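Local coordinates for protein ochratoxinase (Aspergillus niger, PDB 4C65) that hydrolyses the amide bond of ochratoxin A to release L-phenylalanine, acting as a zinc-dependent carboxypeptidase of the amidohydrolase superfamily that assembles as a homooctamer, at residues G64-H69 with P370-P375; Y109-D114 with N135-G140; G119-K124 with I196-K201. All coordinates share one frame; numbering follows the deposited sequence.

Interaction 1. Residues G64-H69 with P370-P375; sequences GLWDCH and PLSVGP
The indole of Trp-66 and the ring of Pro-370 cross at about a right angle, the proline lying over one face of the six-membered ring. Pro-370 CA sits 3.9 Å from the centroid of that Trp-66 ring and 22° off its normal, which meets the geometry of a CH-pi contact. The pyrrolidine continues along the same benzo end, Pro-370 CG reaching Trp-66 CZ2 at 3.7 Å. At the ring edge, near its plane, Val-373 CG2 adds a looser apolar touch to Trp-66 CH2 at 4.3 Å.

Cys-68, two residues on, also directs its side chain at the 3-10 turn. Its SG lies 3.5 Å from Ser-372 OG, an approach by van der Waals contact. With chi1 at 73°, the Ser-372 hydroxyl is tucked between its own backbone N and carbonyl carbon, and its hydrogen bond goes to Ala-369 O. The same OG stands obliquely to the indole, 3.6 Å from Trp-66 CZ3.

Asp-67, between them, points away from the 3-10 turn, and its OD1 accepts from His-69 N in an Asx turn, where the chain turns a corner at Cys-68. This buried packing of a late 3-10 turn against strand 60-67 lies beside the zinc site of the amidohydrolase barrel, where His-69 is a ligand.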
ATOM      1  N   GLY A  64      13.753  38.917  29.183  1.00 13.36           N
ATOM      2  CA  GLY A  64      14.344  38.020  28.181  1.00 13.28           C
ATOM      3  C   GLY A  64      13.728  38.265  26.797  1.00 12.95           C
ATOM      4  O   GLY A  64      12.542  38.580  26.689  1.00 13.14           O
ATOM      5  N   LEU A  65      14.547  38.139  25.760  1.00 12.96           N
ATOM      6  CA  LEU A  65      14.135  38.485  24.409  1.00 13.24           C
ATOM      7  C   LEU A  65      13.369  37.354  23.733  1.00 13.05           C
ATOM      8  O   LEU A  65      13.641  36.181  23.970  1.00 12.75           O
ATOM      9  CB  LEU A  65      15.355  38.841  23.580  1.00 13.63           C
ATOM     10  CG  LEU A  65      16.074  40.125  23.967  1.00 14.24           C
ATOM     11  CD1 LEU A  65      17.489  40.109  23.421  1.00 14.58           C
ATOM     12  CD2 LEU A  65      15.280  41.321  23.436  1.00 14.96           C
ATOM     13  N   TRP A  66      12.412  37.739  22.890  1.00 13.65           N
ATOM     14  CA  TRP A  66      11.658  36.814  22.044  1.00 13.66           C
ATOM     15  C   TRP A  66      12.096  36.981  20.594  1.00 13.90           C
ATOM     16  O   TRP A  66      12.431  38.079  20.162  1.00 14.90           O
ATOM     17  CB  TRP A  66      10.183  37.121  22.058  1.00 14.18           C
ATOM     18  CG  TRP A  66       9.427  36.621  23.227  1.00 14.07           C
ATOM     19  CD1 TRP A  66       9.591  36.984  24.516  1.00 14.08           C
ATOM     20  CD2 TRP A  66       8.296  35.744  23.197  1.00 14.15           C
ATOM     21  NE1 TRP A  66       8.671  36.335  25.311  1.00 14.07           N
ATOM     22  CE2 TRP A  66       7.866  35.569  24.517  1.00 14.19           C
ATOM     23  CE3 TRP A  66       7.621  35.070  22.178  1.00 14.67           C
ATOM     24  CZ2 TRP A  66       6.811  34.735  24.851  1.00 14.52           C
ATOM     25  CZ3 TRP A  66       6.552  34.263  22.513  1.00 14.93           C
ATOM     26  CH2 TRP A  66       6.153  34.114  23.841  1.00 14.92           C
ATOM     27  N   ASP A  67      12.135  35.877  19.854  1.00 13.60           N
ATOM     28  CA  ASP A  67      12.065  35.956  18.418  1.00 13.83           C
ATOM     29  C   ASP A  67      10.848  35.186  17.971  1.00 14.12           C
ATOM     30  O   ASP A  67      10.692  34.006  18.320  1.00 14.15           O
ATOM     31  CB  ASP A  67      13.317  35.440  17.748  1.00 13.53           C
ATOM     32  CG  ASP A  67      13.405  35.902  16.297  1.00 14.12           C
ATOM     33  OD1 ASP A  67      12.689  35.307  15.436  1.00 14.07           O
ATOM     34  OD2 ASP A  67      14.165  36.857  16.045  1.00 14.45           O
ATOM     35  N   CYS A  68       9.994  35.856  17.203  1.00 14.88           N
ATOM     36  CA  CYS A  68       8.711  35.307  16.830  1.00 15.51           C
ATOM     37  C   CYS A  68       8.680  34.638  15.468  1.00 16.16           C
ATOM     38  O   CYS A  68       7.609  34.272  14.983  1.00 17.11           O
ATOM     39  CB  CYS A  68       7.670  36.403  16.888  1.00 16.31           C
ATOM     40  SG  CYS A  68       7.506  37.109  18.545  1.00 16.25           S
ATOM     41  N   HIS A  69       9.835  34.489  14.839  1.00 16.05           N
ATOM     42  CA  HIS A  69       9.901  33.786  13.576  1.00 16.73           C
ATOM     43  C   HIS A  69      11.170  32.942  13.425  1.00 16.25           C
ATOM     44  O   HIS A  69      12.092  33.326  12.732  1.00 16.46           O
ATOM     45  CB  HIS A  69       9.780  34.749  12.394  1.00 18.01           C
ATOM     46  CG  HIS A  69       9.373  34.063  11.127  1.00 19.14           C
ATOM     47  ND1 HIS A  69       8.330  34.506  10.352  1.00 20.58           N
ATOM     48  CD2 HIS A  69       9.808  32.920  10.546  1.00 18.95           C
ATOM     49  CE1 HIS A  69       8.169  33.691   9.323  1.00 21.11           C
ATOM     50  NE2 HIS A  69       9.047  32.718   9.422  1.00 20.02           N
ATOM     51  N   PRO A 370       4.797  37.923  23.166  1.00 14.36           N
ATOM     52  CA  PRO A 370       3.873  36.827  23.448  1.00 14.05           C
ATOM     53  C   PRO A 370       2.516  36.885  22.732  1.00 14.03           C
ATOM     54  O   PRO A 370       1.834  35.857  22.646  1.00 13.33           O
ATOM     55  CB  PRO A 370       3.679  36.889  24.966  1.00 14.51           C
ATOM     56  CG  PRO A 370       4.758  37.770  25.483  1.00 14.77           C
ATOM     57  CD  PRO A 370       5.152  38.681  24.374  1.00 14.83           C
ATOM     58  N   LEU A 371       2.125  38.056  22.227  1.00 14.53           N
ATOM     59  CA  LEU A 371       0.918  38.159  21.385  1.00 14.68           C
ATOM     60  C   LEU A 371       1.032  37.236  20.174  1.00 13.98           C
ATOM     61  O   LEU A 371       0.029  36.761  19.627  1.00 13.96           O
ATOM     62  CB  LEU A 371       0.676  39.574  20.910  1.00 15.16           C
ATOM     63  CG  LEU A 371       0.352  40.614  21.979  1.00 15.92           C
ATOM     64  CD1 LEU A 371       0.397  41.999  21.358  1.00 16.31           C
ATOM     65  CD2 LEU A 371      -1.007  40.351  22.615  1.00 16.25           C
ATOM     66  N   SER A 372       2.270  36.909  19.828  1.00 13.55           N
ATOM     67  CA  SER A 372       2.553  35.986  18.731  1.00 13.29           C
ATOM     68  C   SER A 372       1.964  34.589  18.912  1.00 13.14           C
ATOM     69  O   SER A 372       1.830  33.865  17.912  1.00 13.08           O
ATOM     70  CB  SER A 372       4.062  35.876  18.488  1.00 12.94           C
ATOM     71  OG  SER A 372       4.722  35.137  19.508  1.00 12.40           O
ATOM     72  N   VAL A 373       1.662  34.196  20.161  1.00 13.18           N
ATOM     73  CA  VAL A 373       1.090  32.867  20.440  1.00 13.10           C
ATOM     74  C   VAL A 373      -0.244  32.952  21.134  1.00 13.54           C
ATOM     75  O   VAL A 373      -0.783  31.945  21.570  1.00 13.41           O
ATOM     76  CB  VAL A 373       2.056  31.947  21.221  1.00 12.94           C
ATOM     77  CG1 VAL A 373       3.362  31.791  20.453  1.00 12.65           C
ATOM     78  CG2 VAL A 373       2.321  32.469  22.614  1.00 12.93           C
ATOM     79  N   GLY A 374      -0.819  34.158  21.158  1.00 14.23           N
ATOM     80  CA  GLY A 374      -2.198  34.322  21.548  1.00 14.84           C
ATOM     81  C   GLY A 374      -2.460  33.797  22.935  1.00 15.05           C
ATOM     82  O   GLY A 374      -1.699  34.089  23.849  1.00 15.02           O
ATOM     83  N   PRO A 375      -3.536  33.022  23.107  1.00 15.57           N
ATOM     84  CA  PRO A 375      -3.887  32.536  24.455  1.00 16.35           C
ATOM     85  C   PRO A 375      -2.925  31.508  25.029  1.00 16.05           C
ATOM     86  O   PRO A 375      -3.118  31.101  26.160  1.00 17.05           O
ATOM     87  CB  PRO A 375      -5.262  31.896  24.279  1.00 16.85           C
ATOM     88  CG  PRO A 375      -5.701  32.192  22.898  1.00 16.68           C
ATOM     89  CD  PRO A 375      -4.564  32.722  22.103  1.00 15.87           C
TER

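Interaction 2. Residues Y109-D114 with N135-G140; sequences YTSYRD and NVYSSG
Asp-114 and Ser-138 face each other at the end of two parallel strands, and the aspartate can be followed outward from the backbone. Its CB lies 3.8 Å from Ser-138 CA and also brushes Val-136 CG1. CG, held anti to the backbone N by chi1 of 171°, carries the carboxylate alongside the serine. There Asp-114 OD2 accepts from Ser-138 OG at 2.6 Å, on its anti side and 33° out of the carboxylate plane. The other oxygen, OD1, is gripped by the backbone N of Phe-72 and Ala-116, so both ends of the group are fixed. Ser-138 OG in turn accepts from Gly-140 N at 3.1 Å, closing an ST turn.

The strands behind this pair are joined by a regular parallel ladder, with axes approaching to 4.5 Å and directions nearly parallel. Tyr-112 N donates to Asn-135 O, and Tyr-137 N reaches Tyr-112 O at 2.9 Å with a nearly straight N-H angle of 177°. At the start, Thr-110 O takes the backbone N of Asn-135 and, weakly, its ND2.

On the face bearing Ser-111, Arg-113 and Tyr-137, a water 2.8 Å from Ser-111 OG also lies near Tyr-137 OH, but too close for that link to be trusted. Tyr-137 also meets the Trp-66 ring, the planes nearly parallel.

Together with helix 119-127 the strands form a beta-alpha-beta unit of the TIM barrel. The C-terminal ends of the two strands approach the metal centre, Asp-114 lying about 5 Å from the zinc ligand His-71, measured between side chains.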
ATOM      1  N   TYR A 109      17.960  35.206  24.583  1.00 14.81           N
ATOM      2  CA  TYR A 109      16.677  34.846  24.011  1.00 14.76           C
ATOM      3  C   TYR A 109      16.034  33.724  24.829  1.00 14.36           C
ATOM      4  O   TYR A 109      16.502  32.586  24.763  1.00 14.31           O
ATOM      5  CB  TYR A 109      16.848  34.474  22.517  1.00 14.85           C
ATOM      6  CG  TYR A 109      16.971  35.728  21.654  1.00 15.08           C
ATOM      7  CD1 TYR A 109      18.178  36.443  21.592  1.00 15.08           C
ATOM      8  CD2 TYR A 109      15.864  36.220  20.955  1.00 14.93           C
ATOM      9  CE1 TYR A 109      18.273  37.599  20.852  1.00 15.33           C
ATOM     10  CE2 TYR A 109      15.960  37.370  20.197  1.00 15.21           C
ATOM     11  CZ  TYR A 109      17.164  38.071  20.173  1.00 15.59           C
ATOM     12  OH  TYR A 109      17.258  39.220  19.404  1.00 16.58           O
ATOM     13  N   THR A 110      15.000  34.069  25.597  1.00 13.88           N
ATOM     14  CA  THR A 110      14.354  33.126  26.479  1.00 14.01           C
ATOM     15  C   THR A 110      13.042  32.548  25.925  1.00 13.74           C
ATOM     16  O   THR A 110      12.453  31.649  26.518  1.00 13.86           O
ATOM     17  CB  THR A 110      14.135  33.739  27.864  1.00 14.35           C
ATOM     18  OG1 THR A 110      13.333  34.910  27.765  1.00 14.52           O
ATOM     19  CG2 THR A 110      15.463  34.116  28.489  1.00 14.72           C
ATOM     20  N   SER A 111      12.584  33.080  24.796  1.00 13.43           N
ATOM     21  CA  SER A 111      11.442  32.521  24.087  1.00 13.33           C
ATOM     22  C   SER A 111      11.645  32.603  22.582  1.00 13.29           C
ATOM     23  O   SER A 111      12.139  33.602  22.070  1.00 13.44           O
ATOM     24  CB  SER A 111      10.123  33.229  24.481  1.00 13.33           C
ATOM     25  OG  SER A 111       9.710  32.895  25.812  1.00 13.33           O
ATOM     26  N   TYR A 112      11.232  31.541  21.906  1.00 13.22           N
ATOM     27  CA  TYR A 112      11.246  31.429  20.475  1.00 13.09           C
ATOM     28  C   TYR A 112       9.869  30.929  19.992  1.00 13.10           C
ATOM     29  O   TYR A 112       9.302  30.029  20.570  1.00 12.36           O
ATOM     30  CB  TYR A 112      12.257  30.370  20.064  1.00 12.94           C
ATOM     31  CG  TYR A 112      13.689  30.793  19.776  1.00 13.00           C
ATOM     32  CD1 TYR A 112      14.076  32.125  19.700  1.00 12.92           C
ATOM     33  CD2 TYR A 112      14.647  29.815  19.490  1.00 12.88           C
ATOM     34  CE1 TYR A 112      15.390  32.454  19.387  1.00 13.03           C
ATOM     35  CE2 TYR A 112      15.937  30.142  19.164  1.00 12.95           C
ATOM     36  CZ  TYR A 112      16.315  31.456  19.134  1.00 12.97           C
ATOM     37  OH  TYR A 112      17.606  31.745  18.792  1.00 13.11           O
ATOM     38  N   ARG A 113       9.349  31.540  18.925  1.00 13.78           N
ATOM     39  CA  ARG A 113       8.235  30.970  18.184  1.00 13.88           C
ATOM     40  C   ARG A 113       8.759  30.306  16.920  1.00 14.22           C
ATOM     41  O   ARG A 113       9.201  30.984  15.981  1.00 14.22           O
ATOM     42  CB  ARG A 113       7.172  32.027  17.859  1.00 14.20           C
ATOM     43  CG  ARG A 113       5.856  31.416  17.372  1.00 14.16           C
ATOM     44  CD  ARG A 113       4.809  32.467  17.063  1.00 14.51           C
ATOM     45  NE  ARG A 113       5.233  33.362  15.988  1.00 14.70           N
ATOM     46  CZ  ARG A 113       4.428  34.141  15.271  1.00 15.33           C
ATOM     47  NH1 ARG A 113       3.113  34.152  15.475  1.00 15.84           N
ATOM     48  NH2 ARG A 113       4.936  34.915  14.322  1.00 15.60           N
ATOM     49  N   ASP A 114       8.745  28.973  16.942  1.00 14.76           N
ATOM     50  CA  ASP A 114       9.120  28.125  15.825  1.00 15.39           C
ATOM     51  C   ASP A 114       7.931  28.038  14.869  1.00 16.21           C
ATOM     52  O   ASP A 114       6.835  27.663  15.284  1.00 16.16           O
ATOM     53  CB  ASP A 114       9.464  26.730  16.353  1.00 15.29           C
ATOM     54  CG  ASP A 114       9.650  25.719  15.271  1.00 14.86           C
ATOM     55  OD1 ASP A 114      10.179  26.058  14.195  1.00 15.30           O
ATOM     56  OD2 ASP A 114       9.334  24.550  15.519  1.00 15.03           O
ATOM     57  N   ASN A 135      12.064  28.954  25.954  1.00 15.17           N
ATOM     58  CA  ASN A 135      10.730  28.466  25.837  1.00 15.58           C
ATOM     59  C   ASN A 135      10.443  28.374  24.363  1.00 15.83           C
ATOM     60  O   ASN A 135      10.652  29.359  23.633  1.00 16.46           O
ATOM     61  CB  ASN A 135       9.754  29.431  26.489  1.00 15.72           C
ATOM     62  CG  ASN A 135       9.883  29.436  27.994  1.00 15.95           C
ATOM     63  OD1 ASN A 135       9.536  28.468  28.647  1.00 15.78           O
ATOM     64  ND2 ASN A 135      10.362  30.540  28.551  1.00 16.26           N
ATOM     65  N   VAL A 136      10.001  27.210  23.903  1.00 15.63           N
ATOM     66  CA  VAL A 136       9.679  27.039  22.501  1.00 15.68           C
ATOM     67  C   VAL A 136       8.165  26.942  22.302  1.00 15.35           C
ATOM     68  O   VAL A 136       7.506  26.108  22.892  1.00 15.24           O
ATOM     69  CB  VAL A 136      10.365  25.780  21.919  1.00 16.51           C
ATOM     70  CG1 VAL A 136       9.971  25.579  20.453  1.00 16.71           C
ATOM     71  CG2 VAL A 136      11.879  25.904  22.042  1.00 16.29           C
ATOM     72  N   TYR A 137       7.616  27.845  21.499  1.00 14.85           N
ATOM     73  CA  TYR A 137       6.247  27.746  21.059  1.00 14.32           C
ATOM     74  C   TYR A 137       6.311  27.399  19.586  1.00 14.08           C
ATOM     75  O   TYR A 137       6.711  28.227  18.759  1.00 14.09           O
ATOM     76  CB  TYR A 137       5.496  29.067  21.274  1.00 14.25           C
ATOM     77  CG  TYR A 137       5.537  29.535  22.677  1.00 14.18           C
ATOM     78  CD1 TYR A 137       6.620  30.230  23.157  1.00 14.35           C
ATOM     79  CD2 TYR A 137       4.485  29.292  23.532  1.00 14.45           C
ATOM     80  CE1 TYR A 137       6.667  30.668  24.475  1.00 14.71           C
ATOM     81  CE2 TYR A 137       4.515  29.705  24.847  1.00 14.83           C
ATOM     82  CZ  TYR A 137       5.615  30.399  25.324  1.00 14.97           C
ATOM     83  OH  TYR A 137       5.638  30.824  26.627  1.00 15.51           O
ATOM     84  N   SER A 138       5.926  26.174  19.252  1.00 13.67           N
ATOM     85  CA  SER A 138       6.124  25.668  17.922  1.00 13.59           C
ATOM     86  C   SER A 138       4.800  25.464  17.200  1.00 13.49           C
ATOM     87  O   SER A 138       3.796  25.119  17.802  1.00 12.97           O
ATOM     88  CB  SER A 138       6.893  24.338  17.982  1.00 13.89           C
ATOM     89  OG  SER A 138       7.110  23.798  16.686  1.00 13.76           O
ATOM     90  N   SER A 139       4.840  25.680  15.888  1.00 13.52           N
ATOM     91  CA  SER A 139       3.718  25.416  15.010  1.00 13.49           C
ATOM     92  C   SER A 139       3.662  23.937  14.585  1.00 13.39           C
ATOM     93  O   SER A 139       2.674  23.495  13.978  1.00 13.68           O
ATOM     94  CB  SER A 139       3.865  26.276  13.767  1.00 13.56           C
ATOM     95  OG  SER A 139       5.095  25.954  13.140  1.00 13.76           O
ATOM     96  N   GLY A 140       4.711  23.173  14.904  1.00 13.14           N
ATOM     97  CA  GLY A 140       4.909  21.877  14.276  1.00 13.19           C
ATOM     98  C   GLY A 140       5.215  22.174  12.817  1.00 13.29           C
ATOM     99  O   GLY A 140       6.046  23.048  12.524  1.00 13.74           O
TER
HETATM  100  O   HOH W   1       7.346  32.454  27.224  1.00 10.22           O

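Interaction 3. Residues G119-K124 with I196-K201; sequences GCEVAK and IRRGAK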
ATOM      1  N   GLY A 119      10.381  21.978  16.609  1.00 14.62           N
ATOM      2  CA  GLY A 119      10.335  22.670  17.889  1.00 14.80           C
ATOM      3  C   GLY A 119       9.634  21.889  18.965  1.00 14.80           C
ATOM      4  O   GLY A 119      10.032  21.906  20.118  1.00 14.57           O
ATOM      5  N   CYS A 120       8.527  21.255  18.606  1.00 15.60           N
ATOM      6  CA  CYS A 120       7.754  20.482  19.578  1.00 16.27           C
ATOM      7  C   CYS A 120       8.570  19.331  20.089  1.00 16.11           C
ATOM      8  O   CYS A 120       8.572  19.025  21.291  1.00 16.55           O
ATOM      9  CB  CYS A 120       6.515  19.902  18.931  1.00 17.07           C
ATOM     10  SG  CYS A 120       5.290  21.101  18.417  1.00 18.13           S
ATOM     11  N   GLU A 121       9.267  18.679  19.166  1.00 15.69           N
ATOM     12  CA  GLU A 121      10.051  17.486  19.500  1.00 15.62           C
ATOM     13  C   GLU A 121      11.323  17.849  20.300  1.00 15.44           C
ATOM     14  O   GLU A 121      11.712  17.133  21.227  1.00 15.43           O
ATOM     15  CB  GLU A 121      10.419  16.733  18.216  1.00 15.71           C
ATOM     16  CG  GLU A 121       9.243  16.040  17.527  1.00 15.75           C
ATOM     17  CD  GLU A 121       8.262  16.981  16.817  1.00 15.68           C
ATOM     18  OE1 GLU A 121       8.681  18.034  16.275  1.00 15.73           O
ATOM     19  OE2 GLU A 121       7.064  16.637  16.797  1.00 14.96           O
ATOM     20  N   VAL A 122      11.958  18.955  19.939  1.00 14.97           N
ATOM     21  CA  VAL A 122      13.141  19.431  20.647  1.00 15.22           C
ATOM     22  C   VAL A 122      12.766  20.001  22.011  1.00 15.98           C
ATOM     23  O   VAL A 122      13.514  19.809  22.991  1.00 16.10           O
ATOM     24  CB  VAL A 122      13.919  20.446  19.801  1.00 14.83           C
ATOM     25  CG1 VAL A 122      15.028  21.103  20.605  1.00 15.20           C
ATOM     26  CG2 VAL A 122      14.518  19.774  18.562  1.00 14.79           C
ATOM     27  N   ALA A 123      11.618  20.687  22.104  1.00 16.48           N
ATOM     28  CA  ALA A 123      11.157  21.243  23.406  1.00 17.02           C
ATOM     29  C   ALA A 123      11.112  20.170  24.488  1.00 18.04           C
ATOM     30  O   ALA A 123      11.407  20.423  25.649  1.00 18.20           O
ATOM     31  CB  ALA A 123       9.810  21.906  23.276  1.00 16.86           C
ATOM     32  N   LYS A 124      10.793  18.945  24.096  1.00 19.00           N
ATOM     33  CA  LYS A 124      10.789  17.840  25.034  1.00 20.34           C
ATOM     34  C   LYS A 124      12.141  17.629  25.678  1.00 20.97           C
ATOM     35  O   LYS A 124      12.199  17.260  26.849  1.00 22.82           O
ATOM     36  CB  LYS A 124      10.399  16.551  24.359  1.00 21.38           C
ATOM     37  CG  LYS A 124       8.964  16.511  23.937  1.00 22.13           C
ATOM     38  CD  LYS A 124       8.702  15.304  23.047  1.00 23.99           C
ATOM     39  CE  LYS A 124       7.565  14.485  23.613  1.00 25.86           C
ATOM     40  NZ  LYS A 124       6.523  14.312  22.581  1.00 27.14           N
ATOM     41  N   ILE A 196      -1.287  20.059  16.559  1.00 12.75           N
ATOM     42  CA  ILE A 196      -1.700  20.088  17.973  1.00 13.28           C
ATOM     43  C   ILE A 196      -1.260  18.783  18.642  1.00 13.57           C
ATOM     44  O   ILE A 196      -0.796  18.793  19.779  1.00 13.62           O
ATOM     45  CB  ILE A 196      -3.215  20.224  18.136  1.00 13.49           C
ATOM     46  CG1 ILE A 196      -3.724  21.531  17.515  1.00 13.67           C
ATOM     47  CG2 ILE A 196      -3.596  20.148  19.596  1.00 13.72           C
ATOM     48  CD1 ILE A 196      -3.273  22.778  18.243  1.00 13.83           C
ATOM     49  N   ARG A 197      -1.423  17.674  17.920  1.00 13.68           N
ATOM     50  CA  ARG A 197      -1.004  16.352  18.403  1.00 13.68           C
ATOM     51  C   ARG A 197       0.433  16.329  18.922  1.00 13.84           C
ATOM     52  O   ARG A 197       0.690  15.710  19.954  1.00 14.11           O
ATOM     53  CB  ARG A 197      -1.140  15.302  17.325  1.00 13.44           C
ATOM     54  CG  ARG A 197      -1.063  13.871  17.827  1.00 13.28           C
ATOM     55  CD  ARG A 197      -1.302  12.916  16.680  1.00 13.16           C
ATOM     56  NE  ARG A 197      -1.471  11.573  17.171  1.00 13.30           N
ATOM     57  CZ  ARG A 197      -0.502  10.789  17.609  1.00 13.19           C
ATOM     58  NH1 ARG A 197       0.770  11.133  17.510  1.00 13.11           N
ATOM     59  NH2 ARG A 197      -0.824   9.629  18.103  1.00 13.43           N
ATOM     60  N   ARG A 198       1.339  17.028  18.219  1.00 13.88           N
ATOM     61  CA  ARG A 198       2.779  17.088  18.601  1.00 13.92           C
ATOM     62  C   ARG A 198       3.018  18.122  19.684  1.00 14.07           C
ATOM     63  O   ARG A 198       4.104  18.206  20.223  1.00 14.65           O
ATOM     64  CB  ARG A 198       3.767  17.208  17.369  1.00 13.71           C
ATOM     65  CG  ARG A 198       3.021  17.275  16.097  1.00 13.65           C
ATOM     66  CD  ARG A 198       3.832  17.348  14.869  1.00 13.17           C
ATOM     67  NE  ARG A 198       5.247  17.640  14.859  1.00 12.85           N
ATOM     68  CZ  ARG A 198       5.864  18.107  13.782  1.00 12.88           C
ATOM     69  NH1 ARG A 198       5.191  18.350  12.658  1.00 13.14           N
ATOM     70  NH2 ARG A 198       7.160  18.332  13.796  1.00 13.17           N
ATOM     71  N   GLY A 199       1.993  18.875  20.072  1.00 14.38           N
ATOM     72  CA  GLY A 199       2.139  19.903  21.103  1.00 14.56           C
ATOM     73  C   GLY A 199       2.259  21.321  20.578  1.00 14.45           C
ATOM     74  O   GLY A 199       2.678  22.223  21.307  1.00 14.80           O
ATOM     75  N   ALA A 200       1.889  21.537  19.326  1.00 14.23           N
ATOM     76  CA  ALA A 200       2.012  22.859  18.752  1.00 14.16           C
ATOM     77  C   ALA A 200       1.221  23.887  19.567  1.00 14.64           C
ATOM     78  O   ALA A 200       0.098  23.641  19.975  1.00 14.24           O
ATOM     79  CB  ALA A 200       1.557  22.857  17.312  1.00 14.18           C
ATOM     80  N   LYS A 201       1.861  25.016  19.835  1.00 15.35           N
ATOM     81  CA  LYS A 201       1.243  26.105  20.571  1.00 15.99           C
ATOM     82  C   LYS A 201       0.888  27.271  19.643  1.00 15.64           C
ATOM     83  O   LYS A 201       0.381  28.291  20.090  1.00 16.54           O
ATOM     84  CB  LYS A 201       2.159  26.547  21.700  1.00 16.75           C
ATOM     85  CG  LYS A 201       1.986  25.670  22.924  1.00 17.89           C
ATOM     86  CD  LYS A 201       3.074  25.915  23.940  1.00 18.84           C
ATOM     87  CE  LYS A 201       3.053  24.838  25.055  1.00 20.34           C
ATOM     88  NZ  LYS A 201       3.407  25.402  26.378  1.00 21.16           N
TER
HETATM   89  O   HOH W   2       6.429  16.408  19.795  1.00 22.63           O
HETATM   90  O   HOH W   3       3.375  14.497  21.778  1.00 29.03           O
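Glu-121 OE2 is gripped from two directions, by Arg-198 NE at 2.8 Å and by a water that donates to it at 3.1 Å. The NE bond comes on the syn side of the carboxylate, somewhat out of its plane. The second oxygen is used as well: Arg-198 NH2 reaches Glu-121 OE1 at 2.9 Å with an N-H angle of 173°, from above the carboxylate plane. The salt bridge is therefore bidentate and side-on, one nitrogen to each oxygen. Both acceptors lie close to the guanidinium plane, yet the two flat groups are turned 41° against each other. A bend at chi2 (73°) brings the end of Glu-121 toward Arg-198. Beyond the bridge, Arg-198 NH1 bonds to Gly-177 O.

The same water also donates to Arg-198 O at 3.0 Å, tying the carboxylate to the helix end by a second route. Lys-124 NZ makes weak links to this water and to another.

Next to the charged pair, Cys-120 points at the C-terminal cap of helix 185-198. Its CB lies 3.2 Å from Arg-198 O, and its SG stands 3.5 Å from Ala-200 N, with a looser apolar touch to Ala-200 CB. That cap is a Schellman motif, in which Gly-199 takes positive phi.

The contact thus joins the start of helix 119-127 to the C-terminal end of helix 185-198 by charge, water and a small thiol. Around it, Arg-197 makes a salt bridge to Asp-151 of a second subunit, and Glu-121 O accepts from Ser-92 OG of a third. Two bonds at separate oxygens would restrict rotation of both charged groups, and their proximity probably favours an ionised carboxylate.

How the interactions relate
From the N terminus, strand 60-67 comes first, and interaction 1 closes a loop of 300 residues by bringing 370-375 back onto it. Interactions 2 and 3 both nest inside that loop. Interaction 2 closes the short beta-alpha-beta excursion from 109-114 to 135-140; interaction 3 starts on its helix and ends at 196-201, so the two cross. Arg-113 bridges interactions 1 and 2, its NE 2.7 Å from Cys-68 O and its NH1 2.8 Å from Ser-372 O. Lys-201 N lies 2.8 Å from Ser-138 O, joining interactions 2 and 3. The three contacts run from neighbouring barrel strands outward to the helices packed around them.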